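Local structure of Exo-1,5-alpha-L-arabinofuranobiosidase (Gibberella zeae, 2YDT) at residues A[17-22]-A[26-31]; A[123-128]-A[134-139]; A[298-303]-A[323-328]. The protein probably hydrolyses arabinan from the chain end as an exo-acting glycosidase, releasing alpha-1,5-L-arabinofuranobiose. All coordinates share one frame; numbering follows the deposited sequence.

Contact 1: A[17-22]-A[26-31]; sequences FDPPTN and PQVLYA. With MN (manganese (II) ion), chain L; MN (manganese (II) ion), chain I.
Val-28 meets the rim of the Phe-17 ring with one methyl. Its CG1 lies in the ring plane, 3.7 Å from Phe-17 CD2, so the contact is made at the edge and not over a face. Phe-17 brings the ring there with CG anti to the backbone N (chi1 180°). Next along the loop, Pro-19 packs on Gln-27. Pro-19 CG sits 3.8 Å from Gln-27 CB, and the two side chains cross at about a right angle. The amide beyond reaches the 17-22 loop. Gln-27 NE2 is 3.1 Å from Thr-21 O and is hydrogen-bonded to Tyr-23 O.

The chain folds as a six-bladed beta-propeller. This turn carries it from the outer edge strand of one blade, 11-17, to the innermost strand of the next, 28-35. Outside the turn, the Trp-45 ring meets the Phe-17 ring with the planes at about 25°, and Val-354 touches both Phe-17 and Val-28. Backbone bonds tie Phe-17 to Val-354 and Gln-27 to Tyr-48.

The CB of Asp-18 points away from 26-31, and its carboxylate bridges two manganese ions. Asp-18 OD1 binds one at 2.1 Å, with five waters completing six ligands. Asp-18 OD2 binds the other at 2.2 Å. One of the five waters also donates to Pro-19 O. Further along the inner strand, Leu-29 and Tyr-30 touch the bound arabinofuranose.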
loop_
_atom_site.group_PDB
_atom_site.type_symbol
_atom_site.label_atom_id
_atom_site.label_comp_id
_atom_site.label_asym_id
_atom_site.label_seq_id
_atom_site.Cartn_x
_atom_site.Cartn_y
_atom_site.Cartn_z
ATOM N N PHE A 17 -13.396 -6.467 -10.706
ATOM C CA PHE A 17 -12.823 -7.331 -11.746
ATOM C C PHE A 17 -12.808 -8.787 -11.306
ATOM O O PHE A 17 -12.379 -9.103 -10.210
ATOM C CB PHE A 17 -11.380 -6.906 -12.041
ATOM C CG PHE A 17 -10.685 -7.730 -13.087
ATOM C CD1 PHE A 17 -11.136 -7.758 -14.414
ATOM C CD2 PHE A 17 -9.536 -8.419 -12.771
ATOM C CE1 PHE A 17 -10.456 -8.504 -15.381
ATOM C CE2 PHE A 17 -8.855 -9.150 -13.763
ATOM C CZ PHE A 17 -9.329 -9.190 -15.029
ATOM N N ASP A 18 -13.275 -9.662 -12.197
ATOM C CA ASP A 18 -13.222 -11.089 -12.037
ATOM C C ASP A 18 -12.322 -11.622 -13.150
ATOM O O ASP A 18 -12.669 -11.505 -14.343
ATOM C CB ASP A 18 -14.631 -11.658 -12.188
ATOM C CG ASP A 18 -14.701 -13.143 -11.951
ATOM O OD1 ASP A 18 -13.791 -13.750 -11.360
ATOM O OD2 ASP A 18 -15.753 -13.724 -12.338
ATOM N N PRO A 19 -11.158 -12.215 -12.786
ATOM C CA PRO A 19 -10.196 -12.598 -13.798
ATOM C C PRO A 19 -10.675 -13.738 -14.707
ATOM O O PRO A 19 -11.457 -14.586 -14.274
ATOM C CB PRO A 19 -8.980 -13.062 -12.981
ATOM C CG PRO A 19 -9.544 -13.480 -11.635
ATOM C CD PRO A 19 -10.757 -12.621 -11.420
ATOM N N PRO A 20 -10.184 -13.769 -15.942
ATOM C CA PRO A 20 -10.350 -14.975 -16.758
ATOM C C PRO A 20 -9.829 -16.196 -15.982
ATOM O O PRO A 20 -8.833 -16.112 -15.241
ATOM C CB PRO A 20 -9.496 -14.683 -17.982
ATOM C CG PRO A 20 -9.446 -13.230 -18.071
ATOM C CD PRO A 20 -9.375 -12.768 -16.634
ATOM N N THR A 21 -10.445 -17.364 -16.172
ATOM C CA THR A 21 -10.094 -18.488 -15.330
ATOM C C THR A 21 -8.728 -19.093 -15.591
ATOM O O THR A 21 -8.210 -19.796 -14.733
ATOM C CB THR A 21 -11.147 -19.620 -15.339
ATOM O OG1 THR A 21 -11.189 -20.236 -16.643
ATOM C CG2 THR A 21 -12.571 -19.102 -14.965
ATOM N N ASN A 22 -8.170 -18.833 -16.766
ATOM C CA ASN A 22 -6.814 -19.255 -17.107
ATOM C C ASN A 22 -5.704 -18.321 -16.594
ATOM O O ASN A 22 -4.500 -18.580 -16.820
ATOM C CB ASN A 22 -6.688 -19.364 -18.642
ATOM C CG ASN A 22 -6.938 -18.047 -19.339
ATOM O OD1 ASN A 22 -8.006 -17.435 -19.174
ATOM N ND2 ASN A 22 -5.959 -17.581 -20.152
ATOM N N PRO A 26 -1.993 -16.209 -8.116
ATOM C CA PRO A 26 -3.333 -15.968 -7.530
ATOM C C PRO A 26 -4.322 -15.206 -8.410
ATOM O O PRO A 26 -5.424 -14.897 -7.948
ATOM C CB PRO A 26 -2.999 -15.146 -6.289
ATOM C CG PRO A 26 -1.869 -14.289 -6.753
ATOM C CD PRO A 26 -1.028 -15.206 -7.616
ATOM N N GLN A 27 -3.924 -14.873 -9.641
ATOM C CA GLN A 27 -4.776 -14.289 -10.682
ATOM C C GLN A 27 -4.868 -12.776 -10.557
ATOM O O GLN A 27 -4.566 -12.052 -11.498
ATOM C CB GLN A 27 -6.147 -14.979 -10.809
ATOM C CG GLN A 27 -6.053 -16.492 -11.002
ATOM C CD GLN A 27 -7.392 -17.115 -11.286
ATOM O OE1 GLN A 27 -8.314 -16.931 -10.511
ATOM N NE2 GLN A 27 -7.525 -17.842 -12.418
ATOM N N VAL A 28 -5.298 -12.312 -9.396
ATOM C CA VAL A 28 -5.242 -10.911 -9.014
ATOM C C VAL A 28 -4.752 -10.877 -7.568
ATOM O O VAL A 28 -4.886 -11.874 -6.841
ATOM C CB VAL A 28 -6.582 -10.213 -9.160
ATOM C CG1 VAL A 28 -7.009 -10.198 -10.647
ATOM C CG2 VAL A 28 -7.689 -10.855 -8.225
ATOM N N LEU A 29 -4.185 -9.737 -7.153
ATOM C CA LEU A 29 -3.707 -9.545 -5.784
ATOM C C LEU A 29 -3.387 -8.051 -5.673
ATOM O O LEU A 29 -3.154 -7.375 -6.684
ATOM C CB LEU A 29 -2.434 -10.386 -5.536
ATOM C CG LEU A 29 -2.039 -10.617 -4.080
ATOM C CD1 LEU A 29 -3.038 -11.598 -3.380
ATOM C CD2 LEU A 29 -0.584 -11.094 -3.947
ATOM N N TYR A 30 -3.342 -7.519 -4.446
ATOM C CA TYR A 30 -2.690 -6.203 -4.233
ATOM C C TYR A 30 -3.470 -5.054 -4.827
ATOM O O TYR A 30 -2.977 -4.322 -5.693
ATOM C CB TYR A 30 -1.218 -6.232 -4.735
ATOM C CG TYR A 30 -0.265 -5.363 -3.933
ATOM C CD1 TYR A 30 0.671 -5.942 -3.057
ATOM C CD2 TYR A 30 -0.257 -3.977 -4.076
ATOM C CE1 TYR A 30 1.551 -5.191 -2.335
ATOM C CE2 TYR A 30 0.625 -3.199 -3.347
ATOM C CZ TYR A 30 1.544 -3.802 -2.497
ATOM O OH TYR A 30 2.439 -3.032 -1.762
ATOM N N ALA A 31 -4.694 -4.844 -4.345
ATOM C CA ALA A 31 -5.561 -3.773 -4.832
ATOM C C ALA A 31 -5.170 -2.426 -4.231
ATOM O O ALA A 31 -4.858 -2.340 -3.048
ATOM C CB ALA A 31 -7.061 -4.084 -4.493
HETATM MN MN MN L . -17.672 -13.479 -13.427
HETATM MN MN MN I . -13.715 -15.762 -10.652
HETATM O O HOH W 1 -15.577 -16.359 -11.816
HETATM O O HOH W 2 -12.365 -16.234 -12.368
HETATM O O HOH W 3 -13.596 -17.896 -10.022
HETATM O O HOH W 4 -15.163 -15.310 -9.047
HETATM O O HOH W 5 -11.970 -15.504 -9.318
#

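Contact 2: A[123-128]-A[134-139]; sequences VYASRD and EFVSHV
Tyr-124 and Phe-135 form an edge-to-face aromatic pair. The edge of the Phe-135 ring is turned toward the face of Tyr-124, with centroids 5.5 Å apart and planes at 63°. The same tyrosine face takes a CH-pi contact from Phe-135 CA, 3.8 Å from the ring centroid. Tyr-124 CG stands anti to its carbonyl carbon (chi1 -80°), which lays the ring over the neighbouring strand. Its hydroxyl is bonded to Thr-78 N.

Val-123, Ala-125 and Val-136 pack on the other face of the sheet. Ala-125 CB and Val-136 CG2 are tight at 3.4 Å. Val-123 CG2 meets Val-139 CG2 at 3.7 Å.

The two strands are the third and fourth of a propeller blade and make a beta hairpin. Ala-125 and Glu-134 are a hydrogen-bonded pair, and Val-123 N bonds Ser-137 O at 2.9 Å. Val-136 and Ser-137 both face Val-123, a classic beta bulge. Val-123 O accepts from Val-136 N at 2.9 Å and, weakly, from Ser-137 N.

At the turn end, Arg-127 NE meets Glu-134 OE2 at 2.9 Å, on the syn side but tilted out of the carboxylate plane. The oxygen lies near the guanidinium plane, while the carboxylate is turned 44° to it. A water links Arg-127 NH2 to Glu-134 OE1. Glu-134 is modelled in two conformers, so bridge and water link are certain only for the one described. Both charged groups have further partners, Lys-99 O for Arg-127 NH1 and Tyr-100 OH for Glu-134 OE1. The hairpin thus sets its charges at the turn end and its valines toward Leu-106 and Leu-168.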
loop_
_atom_site.group_PDB
_atom_site.type_symbol
_atom_site.label_atom_id
_atom_site.label_comp_id
_atom_site.label_asym_id
_atom_site.label_seq_id
_atom_site.Cartn_x
_atom_site.Cartn_y
_atom_site.Cartn_z
ATOM N N VAL A 123 8.784 4.463 -11.472
ATOM C CA VAL A 123 7.683 5.436 -11.454
ATOM C C VAL A 123 7.235 5.732 -12.881
ATOM O O VAL A 123 8.065 6.080 -13.716
ATOM C CB VAL A 123 8.031 6.761 -10.710
ATOM C CG1 VAL A 123 6.924 7.813 -10.801
ATOM C CG2 VAL A 123 8.357 6.455 -9.262
ATOM N N TYR A 124 5.930 5.618 -13.112
ATOM C CA TYR A 124 5.234 6.021 -14.348
ATOM C C TYR A 124 4.275 7.155 -13.982
ATOM O O TYR A 124 3.807 7.271 -12.834
ATOM C CB TYR A 124 4.440 4.826 -14.959
ATOM C CG TYR A 124 5.321 3.887 -15.736
ATOM C CD1 TYR A 124 6.184 3.023 -15.086
ATOM C CD2 TYR A 124 5.355 3.913 -17.136
ATOM C CE1 TYR A 124 7.062 2.186 -15.818
ATOM C CE2 TYR A 124 6.186 3.112 -17.847
ATOM C CZ TYR A 124 7.045 2.248 -17.221
ATOM O OH TYR A 124 7.913 1.462 -17.974
ATOM N N ALA A 125 3.967 8.005 -14.958
ATOM C CA ALA A 125 3.116 9.169 -14.724
ATOM C C ALA A 125 2.089 9.340 -15.810
ATOM O O ALA A 125 2.342 8.982 -16.955
ATOM C CB ALA A 125 3.950 10.446 -14.635
ATOM N N SER A 126 0.910 9.819 -15.417
ATOM C CA SER A 126 -0.173 10.173 -16.342
ATOM C C SER A 126 -0.473 11.660 -16.206
ATOM O O SER A 126 -0.750 12.152 -15.106
ATOM C CB SER A 126 -1.461 9.359 -16.085
ATOM O OG SER A 126 -2.511 9.874 -16.926
ATOM N N ARG A 127 -0.445 12.356 -17.349
ATOM C CA ARG A 127 -0.722 13.795 -17.413
ATOM C C ARG A 127 -2.173 14.063 -17.830
ATOM O O ARG A 127 -2.562 15.224 -18.008
ATOM C CB ARG A 127 0.226 14.459 -18.423
ATOM C CG ARG A 127 1.696 14.373 -18.056
ATOM C CD ARG A 127 2.570 14.946 -19.155
ATOM N NE ARG A 127 4.003 15.024 -18.854
ATOM C CZ ARG A 127 4.586 16.017 -18.181
ATOM N NH1 ARG A 127 3.884 17.032 -17.725
ATOM N NH2 ARG A 127 5.885 16.015 -18.004
ATOM N N ASP A 128 -2.976 13.014 -17.969
ATOM C CA ASP A 128 -4.350 13.154 -18.434
ATOM C C ASP A 128 -5.326 12.338 -17.547
ATOM O O ASP A 128 -6.339 11.859 -18.023
ATOM C CB ASP A 128 -4.473 12.794 -19.926
ATOM C CG ASP A 128 -3.959 11.406 -20.255
ATOM O OD1 ASP A 128 -3.809 10.579 -19.298
ATOM O OD2 ASP A 128 -3.663 11.142 -21.459
ATOM N N GLU A 134 3.462 7.564 -19.098
ATOM C CA GLU A 134 4.865 7.747 -19.524
ATOM C C GLU A 134 5.795 7.249 -18.420
ATOM O O GLU A 134 5.556 7.520 -17.240
ATOM C CB GLU A 134 5.177 9.230 -19.856
ATOM C CG GLU A 134 5.566 10.129 -18.648
ATOM C CD GLU A 134 6.019 11.572 -18.979
ATOM O OE1 GLU A 134 7.259 11.879 -18.838
ATOM O OE2 GLU A 134 5.141 12.369 -19.321
ATOM N N PHE A 135 6.845 6.520 -18.803
ATOM C CA PHE A 135 7.940 6.173 -17.892
ATOM C C PHE A 135 8.614 7.437 -17.392
ATOM O O PHE A 135 8.930 8.351 -18.185
ATOM C CB PHE A 135 8.971 5.312 -18.606
ATOM C CG PHE A 135 10.202 5.071 -17.808
ATOM C CD1 PHE A 135 10.141 4.278 -16.686
ATOM C CD2 PHE A 135 11.435 5.609 -18.177
ATOM C CE1 PHE A 135 11.257 4.046 -15.925
ATOM C CE2 PHE A 135 12.581 5.376 -17.406
ATOM C CZ PHE A 135 12.490 4.580 -16.296
ATOM N N VAL A 136 8.819 7.533 -16.069
ATOM C CA VAL A 136 9.466 8.705 -15.496
ATOM C C VAL A 136 10.896 8.385 -15.106
ATOM O O VAL A 136 11.845 9.003 -15.634
ATOM C CB VAL A 136 8.681 9.284 -14.298
ATOM C CG1 VAL A 136 9.435 10.510 -13.714
ATOM C CG2 VAL A 136 7.242 9.653 -14.751
ATOM N N SER A 137 11.069 7.422 -14.204
ATOM C CA SER A 137 12.383 7.044 -13.729
ATOM C C SER A 137 12.438 5.677 -13.073
ATOM O O SER A 137 11.422 5.182 -12.570
ATOM C CB SER A 137 12.938 8.102 -12.746
ATOM O OG SER A 137 12.117 8.233 -11.586
ATOM N N HIS A 138 13.644 5.095 -13.084
ATOM C CA HIS A 138 14.003 3.962 -12.241
ATOM C C HIS A 138 14.369 4.442 -10.840
ATOM O O HIS A 138 15.095 5.441 -10.668
ATOM C CB HIS A 138 15.218 3.253 -12.836
ATOM C CG HIS A 138 15.003 2.736 -14.218
ATOM N ND1 HIS A 138 13.993 1.850 -14.535
ATOM C CD2 HIS A 138 15.709 2.932 -15.366
ATOM C CE1 HIS A 138 14.094 1.509 -15.811
ATOM N NE2 HIS A 138 15.121 2.159 -16.342
ATOM N N VAL A 139 13.814 3.792 -9.827
ATOM C CA VAL A 139 14.085 4.148 -8.440
ATOM C C VAL A 139 15.082 3.229 -7.767
ATOM O O VAL A 139 16.113 3.675 -7.242
ATOM C CB VAL A 139 12.801 4.192 -7.620
ATOM C CG1 VAL A 139 13.097 4.746 -6.151
ATOM C CG2 VAL A 139 11.706 5.058 -8.350
HETATM O O HOH W 6 7.505 14.517 -20.036
#

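Contact 3: A[298-303]-A[323-328]; sequences SEIFTN and YTRSLL. With MN (manganese (II) ion), chain M.
Arg-325 reaches the 298-303 segment end-on and grips one carbonyl oxygen with two nitrogens. Arg-325 NH1 gives a bond of 2.8 Å to Ser-298 O, and Arg-325 NH2 gives one of 2.9 Å to the same Ser-298 O. The oxygen lies almost in the guanidinium plane. Both nitrogens come from the same face of the Ser-298 carbonyl. NH2 stands well above its plane, 73° out, and NH1 is tilted by 30°. Arg-325 NH2 also makes a weak bond of 3.0 Å to Glu-299 O. A bend at chi3 (62°) turns the guanidinium end of the otherwise extended chain.

This is the tight part, and it is buried. Ser-293 OG takes the bond from Arg-325 NE, and Pro-320 O a weak one from NH1. These bonds on all three nitrogens fix the rotation of the group. Ile-300 CG2 adds a lighter touch, 4.0 Å from Arg-325 NH2.

The rest is loose. The backbones stay apart, with 9.8 Å between Ile-300 CA and Leu-327 CA, and no backbone hydrogen bond joins them. Ile-339 of the strand next to 326-330 packs on both Arg-325 and Leu-327. Ser-298 is partly exposed. The CB of Glu-299 points away from Arg-325, and its carboxylate serves a metal. Glu-299 OE2 binds manganese at 2.3 Å, a site shared with Asp-316. Glu-299 OE1 forms a salt bridge with Arg-297.

Tyr-323 lines the iminosugar pocket, with a weak hydrogen bond between Tyr-323 OH and the ring nitrogen of the iminosugar. Strand 300-303 is third in its blade and 326-330 innermost in the next. The contact is thus an interface between adjacent blades of a six-bladed beta-propeller.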
loop_
_atom_site.group_PDB
_atom_site.type_symbol
_atom_site.label_atom_id
_atom_site.label_comp_id
_atom_site.label_asym_id
_atom_site.label_seq_id
_atom_site.Cartn_x
_atom_site.Cartn_y
_atom_site.Cartn_z
ATOM N N SER A 298 -10.825 -9.283 8.988
ATOM C CA SER A 298 -11.711 -8.414 8.230
ATOM C C SER A 298 -12.046 -7.083 8.880
ATOM O O SER A 298 -12.526 -6.167 8.194
ATOM C CB SER A 298 -13.004 -9.160 7.874
ATOM O OG SER A 298 -13.707 -9.510 9.049
ATOM N N GLU A 299 -11.814 -6.956 10.191
ATOM C CA GLU A 299 -12.160 -5.736 10.887
ATOM C C GLU A 299 -11.265 -4.556 10.493
ATOM O O GLU A 299 -10.170 -4.737 9.909
ATOM C CB GLU A 299 -12.100 -5.919 12.406
ATOM C CG GLU A 299 -13.053 -7.022 12.905
ATOM C CD GLU A 299 -12.441 -8.381 13.018
ATOM O OE1 GLU A 299 -11.319 -8.619 12.541
ATOM O OE2 GLU A 299 -13.076 -9.273 13.637
ATOM N N ILE A 300 -11.733 -3.355 10.801
ATOM C CA ILE A 300 -10.880 -2.151 10.770
ATOM C C ILE A 300 -10.520 -1.793 12.219
ATOM O O ILE A 300 -11.299 -2.089 13.164
ATOM C CB ILE A 300 -11.487 -0.994 9.993
ATOM C CG1 ILE A 300 -12.794 -0.480 10.640
ATOM C CG2 ILE A 300 -11.621 -1.405 8.473
ATOM C CD1 ILE A 300 -13.246 0.868 10.130
ATOM N N PHE A 301 -9.366 -1.162 12.365
ATOM C CA PHE A 301 -8.799 -0.744 13.630
ATOM C C PHE A 301 -8.654 0.771 13.623
ATOM O O PHE A 301 -8.063 1.350 12.708
ATOM C CB PHE A 301 -7.487 -1.453 13.880
ATOM C CG PHE A 301 -7.633 -2.931 13.992
ATOM C CD1 PHE A 301 -7.798 -3.550 15.215
ATOM C CD2 PHE A 301 -7.706 -3.722 12.856
ATOM C CE1 PHE A 301 -7.989 -4.936 15.306
ATOM C CE2 PHE A 301 -7.884 -5.105 12.948
ATOM C CZ PHE A 301 -8.038 -5.701 14.186
ATOM N N THR A 302 -9.200 1.433 14.647
ATOM C CA THR A 302 -9.259 2.895 14.635
ATOM C C THR A 302 -8.585 3.496 15.862
ATOM O O THR A 302 -8.504 2.857 16.896
ATOM C CB THR A 302 -10.721 3.441 14.569
ATOM O OG1 THR A 302 -11.445 3.024 15.752
ATOM C CG2 THR A 302 -11.439 2.950 13.300
ATOM N N ASN A 303 -8.154 4.753 15.719
ATOM C CA ASN A 303 -7.492 5.470 16.822
ATOM C C ASN A 303 -7.783 6.945 16.668
ATOM O O ASN A 303 -7.381 7.593 15.719
ATOM C CB ASN A 303 -5.989 5.157 16.852
ATOM C CG ASN A 303 -5.290 5.667 18.112
ATOM O OD1 ASN A 303 -5.278 6.892 18.363
ATOM N ND2 ASN A 303 -4.667 4.762 18.857
ATOM N N TYR A 323 -5.192 -9.940 1.448
ATOM C CA TYR A 323 -3.801 -9.516 1.503
ATOM C C TYR A 323 -3.661 -8.074 1.083
ATOM O O TYR A 323 -4.202 -7.648 0.042
ATOM C CB TYR A 323 -2.963 -10.410 0.593
ATOM C CG TYR A 323 -1.478 -10.119 0.596
ATOM C CD1 TYR A 323 -0.683 -10.414 1.706
ATOM C CD2 TYR A 323 -0.846 -9.597 -0.546
ATOM C CE1 TYR A 323 0.695 -10.167 1.699
ATOM C CE2 TYR A 323 0.526 -9.353 -0.555
ATOM C CZ TYR A 323 1.293 -9.657 0.565
ATOM O OH TYR A 323 2.634 -9.461 0.542
ATOM N N THR A 324 -2.975 -7.312 1.936
ATOM C CA THR A 324 -2.762 -5.867 1.747
ATOM C C THR A 324 -4.051 -5.128 1.322
ATOM O O THR A 324 -4.065 -4.222 0.488
ATOM C CB THR A 324 -1.506 -5.541 0.853
ATOM O OG1 THR A 324 -1.153 -4.162 1.015
ATOM C CG2 THR A 324 -1.746 -5.845 -0.653
ATOM N N ARG A 325 -5.153 -5.471 1.980
ATOM C CA ARG A 325 -6.409 -4.769 1.794
ATOM C C ARG A 325 -6.170 -3.288 2.052
ATOM O O ARG A 325 -5.516 -2.941 3.057
ATOM C CB ARG A 325 -7.481 -5.391 2.710
ATOM C CG ARG A 325 -8.907 -5.015 2.342
ATOM C CD ARG A 325 -9.940 -5.613 3.322
ATOM N NE ARG A 325 -9.729 -5.094 4.669
ATOM C CZ ARG A 325 -10.549 -5.297 5.683
ATOM N NH1 ARG A 325 -11.672 -5.978 5.496
ATOM N NH2 ARG A 325 -10.234 -4.845 6.899
ATOM N N SER A 326 -6.664 -2.434 1.159
ATOM C CA SER A 326 -6.339 -1.018 1.190
ATOM C C SER A 326 -7.527 -0.165 1.532
ATOM O O SER A 326 -8.688 -0.636 1.542
ATOM C CB SER A 326 -5.724 -0.568 -0.140
ATOM O OG SER A 326 -6.516 -0.910 -1.227
ATOM N N LEU A 327 -7.237 1.098 1.838
ATOM C CA LEU A 327 -8.245 2.052 2.322
ATOM C C LEU A 327 -8.142 3.387 1.621
ATOM O O LEU A 327 -7.064 3.803 1.158
ATOM C CB LEU A 327 -8.035 2.284 3.824
ATOM C CG LEU A 327 -8.048 1.104 4.775
ATOM C CD1 LEU A 327 -7.545 1.514 6.233
ATOM C CD2 LEU A 327 -9.442 0.473 4.849
ATOM N N LEU A 328 -9.278 4.072 1.520
ATOM C CA LEU A 328 -9.348 5.374 0.917
ATOM C C LEU A 328 -10.391 6.209 1.666
ATOM O O LEU A 328 -11.492 5.724 1.954
ATOM C CB LEU A 328 -9.733 5.219 -0.555
ATOM C CG LEU A 328 -9.872 6.499 -1.332
ATOM C CD1 LEU A 328 -9.430 6.306 -2.783
ATOM C CD2 LEU A 328 -11.340 7.024 -1.214
HETATM MN MN MN M . -15.393 -9.451 13.981
HETATM O O HOH W 7 -15.082 -8.622 15.446
#

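Contact 3 is the buried one, its centre about 11 Å from the centre of the chain. Contacts 1 and 2 are partly buried, and their centres lie about 18 Å from the centre of the chain. Contact 2 stays within one blade and is a bulged beta hairpin. The other two join neighbouring blades, contact 1 through a connecting turn and contact 3 through an arginine. Both involve the closing blade, built from strand 11-17 and strands 326-330, 336-341 and 354-360. They touch each other where Ala-31 O meets Ser-326 OG and Tyr-30 packs on Thr-324, beside the sugar pocket. Contact 2 touches neither. Manganese is bound at contacts 1 and 3, by carboxylates that make no contact with the partner segment.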